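Local coordinates for uncharacterized protein (PDB 3KOP), which is of unknown function but has a cyclophilin-like fold, built round a curved antiparallel beta-sheet, and belongs to a family of uncharacterised proteins, at residues V127-F132 and L179-A184. Sequence-based numbering, arbitrary orientation.
Sequences VDLAVF and LTFSRA
The carbonyl O of L179 accepts a hydrogen bond from ND2 of N73, whose backbone pairs with L129, so N73 ties together two leucines that also touch directly: CD2 of L179 lies 4.1 Å from O of L129. The side-chain contacts are apolar, though O of L129 also lies 4.0 Å from CZ of F181. Strand segment 127-132 crosses strand segment 179-183 at 94°, with axes 9.4 Å apart, too far and too steep for sheet pairing. The two are instead linked round the curved sheet through strands 70-76 and 57-63, and their inward side chains meet in the buried interior of the cyclophilin-like fold. F181 carries the meeting. With CG anti to its carbonyl carbon (chi1 -59°), the ring reaches across to segment 127-132, and CE1 comes within 3.6 Å of CB of L129. CD1 of L129 lies over one ring face, 4.0 Å from CD1 of F181, so the leucine runs obliquely along the ring from its CZ end back toward its root. Beyond the other side of the ring plane, CG2 of V131 approaches CZ of F181 obliquely at 4.3 Å, more loosely than L129. CD2 of L179 is on that side too, 3.6 Å from CE1 of F181; a CG anti to the leucine's backbone N carries it to both the ring and O of L129. The ring is thus wedged between L129 and the pair V131 and L179; I26 and L55 also touch it. Replacing F181 with an alanine would probably open a gap between the two strands and leave L129 and V131 without the surface they pack on. Lacking directional bonds between the segments, the contact depends on shape and exclusion of water, while the backbones of V127 to V131 find their hydrogen bonds within the sheet.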
ATOM      1  N   VAL F 127       0.624 -24.495  -8.508  1.00 16.96           N
ATOM      2  CA  VAL F 127      -0.480 -24.049  -7.660  1.00 16.20           C
ATOM      3  C   VAL F 127      -0.005 -24.010  -6.203  1.00 15.77           C
ATOM      4  O   VAL F 127       0.664 -24.945  -5.721  1.00 15.50           O
ATOM      5  CB  VAL F 127      -1.732 -24.926  -7.873  1.00 16.28           C
ATOM      6  CG1 VAL F 127      -2.872 -24.557  -6.873  1.00 15.22           C
ATOM      7  CG2 VAL F 127      -2.235 -24.762  -9.340  1.00 15.05           C
ATOM      8  N   ASP F 128      -0.308 -22.887  -5.554  1.00 15.15           N
ATOM      9  CA  ASP F 128      -0.098 -22.652  -4.117  1.00 14.54           C
ATOM     10  C   ASP F 128      -1.456 -22.803  -3.465  1.00 14.05           C
ATOM     11  O   ASP F 128      -2.374 -22.060  -3.783  1.00 14.22           O
ATOM     12  CB  ASP F 128       0.459 -21.242  -3.936  1.00 14.74           C
ATOM     13  CG  ASP F 128       0.724 -20.855  -2.512  1.00 16.85           C
ATOM     14  OD1 ASP F 128      -0.007 -21.276  -1.566  1.00 15.80           O
ATOM     15  OD2 ASP F 128       1.670 -20.035  -2.331  1.00 17.03           O
ATOM     16  N   LEU F 129      -1.582 -23.794  -2.584  1.00 13.58           N
ATOM     17  CA  LEU F 129      -2.769 -23.999  -1.774  1.00 13.74           C
ATOM     18  C   LEU F 129      -2.430 -23.616  -0.345  1.00 13.78           C
ATOM     19  O   LEU F 129      -1.520 -24.196   0.257  1.00 14.25           O
ATOM     20  CB  LEU F 129      -3.269 -25.444  -1.846  1.00 14.05           C
ATOM     21  CG  LEU F 129      -3.666 -25.901  -3.257  1.00 14.09           C
ATOM     22  CD1 LEU F 129      -3.909 -27.472  -3.325  1.00 14.34           C
ATOM     23  CD2 LEU F 129      -4.864 -25.124  -3.760  1.00 12.75           C
ATOM     24  N   ALA F 130      -3.157 -22.624   0.168  1.00 13.51           N
ATOM     25  CA  ALA F 130      -2.797 -21.947   1.409  1.00 13.43           C
ATOM     26  C   ALA F 130      -3.926 -21.923   2.418  1.00 13.45           C
ATOM     27  O   ALA F 130      -5.103 -21.795   2.062  1.00 14.50           O
ATOM     28  CB  ALA F 130      -2.292 -20.486   1.125  1.00 12.83           C
ATOM     29  N   VAL F 131      -3.531 -22.012   3.684  1.00 13.26           N
ATOM     30  CA  VAL F 131      -4.413 -21.940   4.815  1.00 13.51           C
ATOM     31  C   VAL F 131      -3.983 -20.752   5.675  1.00 13.64           C
ATOM     32  O   VAL F 131      -2.821 -20.643   6.056  1.00 13.14           O
ATOM     33  CB  VAL F 131      -4.322 -23.233   5.657  1.00 13.44           C
ATOM     34  CG1 VAL F 131      -5.037 -23.083   7.010  1.00 13.81           C
ATOM     35  CG2 VAL F 131      -4.916 -24.395   4.871  1.00 13.68           C
ATOM     36  N   PHE F 132      -4.930 -19.869   5.954  1.00 13.82           N
ATOM     37  CA  PHE F 132      -4.690 -18.776   6.871  1.00 13.95           C
ATOM     38  C   PHE F 132      -5.262 -19.077   8.246  1.00 13.86           C
ATOM     39  O   PHE F 132      -6.442 -19.399   8.389  1.00 14.60           O
ATOM     40  CB  PHE F 132      -5.203 -17.484   6.257  1.00 14.18           C
ATOM     41  CG  PHE F 132      -4.363 -17.042   5.149  1.00 13.97           C
ATOM     42  CD1 PHE F 132      -3.253 -16.237   5.395  1.00 15.04           C
ATOM     43  CD2 PHE F 132      -4.617 -17.474   3.873  1.00 14.11           C
ATOM     44  CE1 PHE F 132      -2.447 -15.821   4.355  1.00 15.88           C
ATOM     45  CE2 PHE F 132      -3.793 -17.100   2.834  1.00 14.84           C
ATOM     46  CZ  PHE F 132      -2.726 -16.261   3.066  1.00 14.94           C
ATOM     47  N   LEU F 179       1.378 -31.282   3.911  1.00 15.94           N
ATOM     48  CA  LEU F 179       0.039 -30.718   3.952  1.00 15.60           C
ATOM     49  C   LEU F 179      -0.841 -31.360   2.861  1.00 15.69           C
ATOM     50  O   LEU F 179      -0.556 -31.272   1.650  1.00 15.21           O
ATOM     51  CB  LEU F 179       0.108 -29.199   3.742  1.00 15.23           C
ATOM     52  CG  LEU F 179      -1.210 -28.433   3.719  1.00 14.79           C
ATOM     53  CD1 LEU F 179      -1.931 -28.456   5.088  1.00 13.02           C
ATOM     54  CD2 LEU F 179      -0.973 -26.987   3.226  1.00 13.46           C
ATOM     55  N   THR F 180      -1.934 -31.967   3.297  1.00 15.90           N
ATOM     56  CA  THR F 180      -2.786 -32.764   2.423  1.00 15.99           C
ATOM     57  C   THR F 180      -4.215 -32.243   2.355  1.00 15.82           C
ATOM     58  O   THR F 180      -4.887 -32.073   3.383  1.00 16.53           O
ATOM     59  CB  THR F 180      -2.781 -34.247   2.867  1.00 16.57           C
ATOM     60  OG1 THR F 180      -1.446 -34.746   2.762  1.00 16.49           O
ATOM     61  CG2 THR F 180      -3.711 -35.086   1.971  1.00 15.66           C
ATOM     62  N   PHE F 181      -4.668 -31.961   1.132  1.00 15.35           N
ATOM     63  CA  PHE F 181      -6.056 -31.649   0.884  1.00 14.86           C
ATOM     64  C   PHE F 181      -6.776 -32.880   0.307  1.00 15.25           C
ATOM     65  O   PHE F 181      -6.334 -33.468  -0.679  1.00 14.91           O
ATOM     66  CB  PHE F 181      -6.177 -30.453  -0.065  1.00 14.75           C
ATOM     67  CG  PHE F 181      -5.516 -29.171   0.458  1.00 14.19           C
ATOM     68  CD1 PHE F 181      -4.154 -28.996   0.363  1.00 14.44           C
ATOM     69  CD2 PHE F 181      -6.290 -28.129   0.977  1.00 15.59           C
ATOM     70  CE1 PHE F 181      -3.551 -27.821   0.817  1.00 15.46           C
ATOM     71  CE2 PHE F 181      -5.700 -26.962   1.414  1.00 13.66           C
ATOM     72  CZ  PHE F 181      -4.326 -26.807   1.327  1.00 13.80           C
ATOM     73  N   SER F 182      -7.913 -33.228   0.902  1.00 15.95           N
ATOM     74  CA  SER F 182      -8.660 -34.440   0.506  1.00 16.21           C
ATOM     75  C   SER F 182     -10.156 -34.191   0.617  1.00 16.78           C
ATOM     76  O   SER F 182     -10.599 -33.295   1.335  1.00 16.41           O
ATOM     77  CB  SER F 182      -8.259 -35.632   1.388  1.00 15.98           C
ATOM     78  OG  SER F 182      -8.560 -35.401   2.777  1.00 17.03           O
ATOM     79  N   ARG F 183     -10.942 -35.001  -0.085  1.00 16.95           N
ATOM     80  CA  ARG F 183     -12.392 -34.900   0.008  1.00 17.73           C
ATOM     81  C   ARG F 183     -12.884 -35.483   1.337  1.00 18.80           C
ATOM     82  O   ARG F 183     -12.392 -36.542   1.780  1.00 17.55           O
ATOM     83  CB  ARG F 183     -13.049 -35.658  -1.132  1.00 17.75           C
ATOM     84  CG  ARG F 183     -12.692 -35.147  -2.487  1.00 17.32           C
ATOM     85  CD  ARG F 183     -13.210 -36.097  -3.562  1.00 17.23           C
ATOM     86  NE  ARG F 183     -12.760 -35.654  -4.855  1.00 16.41           N
ATOM     87  CZ  ARG F 183     -12.833 -36.365  -5.969  1.00 17.34           C
ATOM     88  NH1 ARG F 183     -13.337 -37.603  -5.960  1.00 17.57           N
ATOM     89  NH2 ARG F 183     -12.384 -35.846  -7.095  1.00 15.81           N
ATOM     90  N   ALA F 184     -13.824 -34.778   1.965  1.00 20.37           N
ATOM     91  CA  ALA F 184     -14.417 -35.213   3.236  1.00 22.69           C
ATOM     92  C   ALA F 184     -15.641 -36.050   2.923  1.00 25.06           C
ATOM     93  O   ALA F 184     -16.444 -35.651   2.079  1.00 26.60           O
ATOM     94  CB  ALA F 184     -14.821 -34.035   4.074  1.00 22.13           C
TER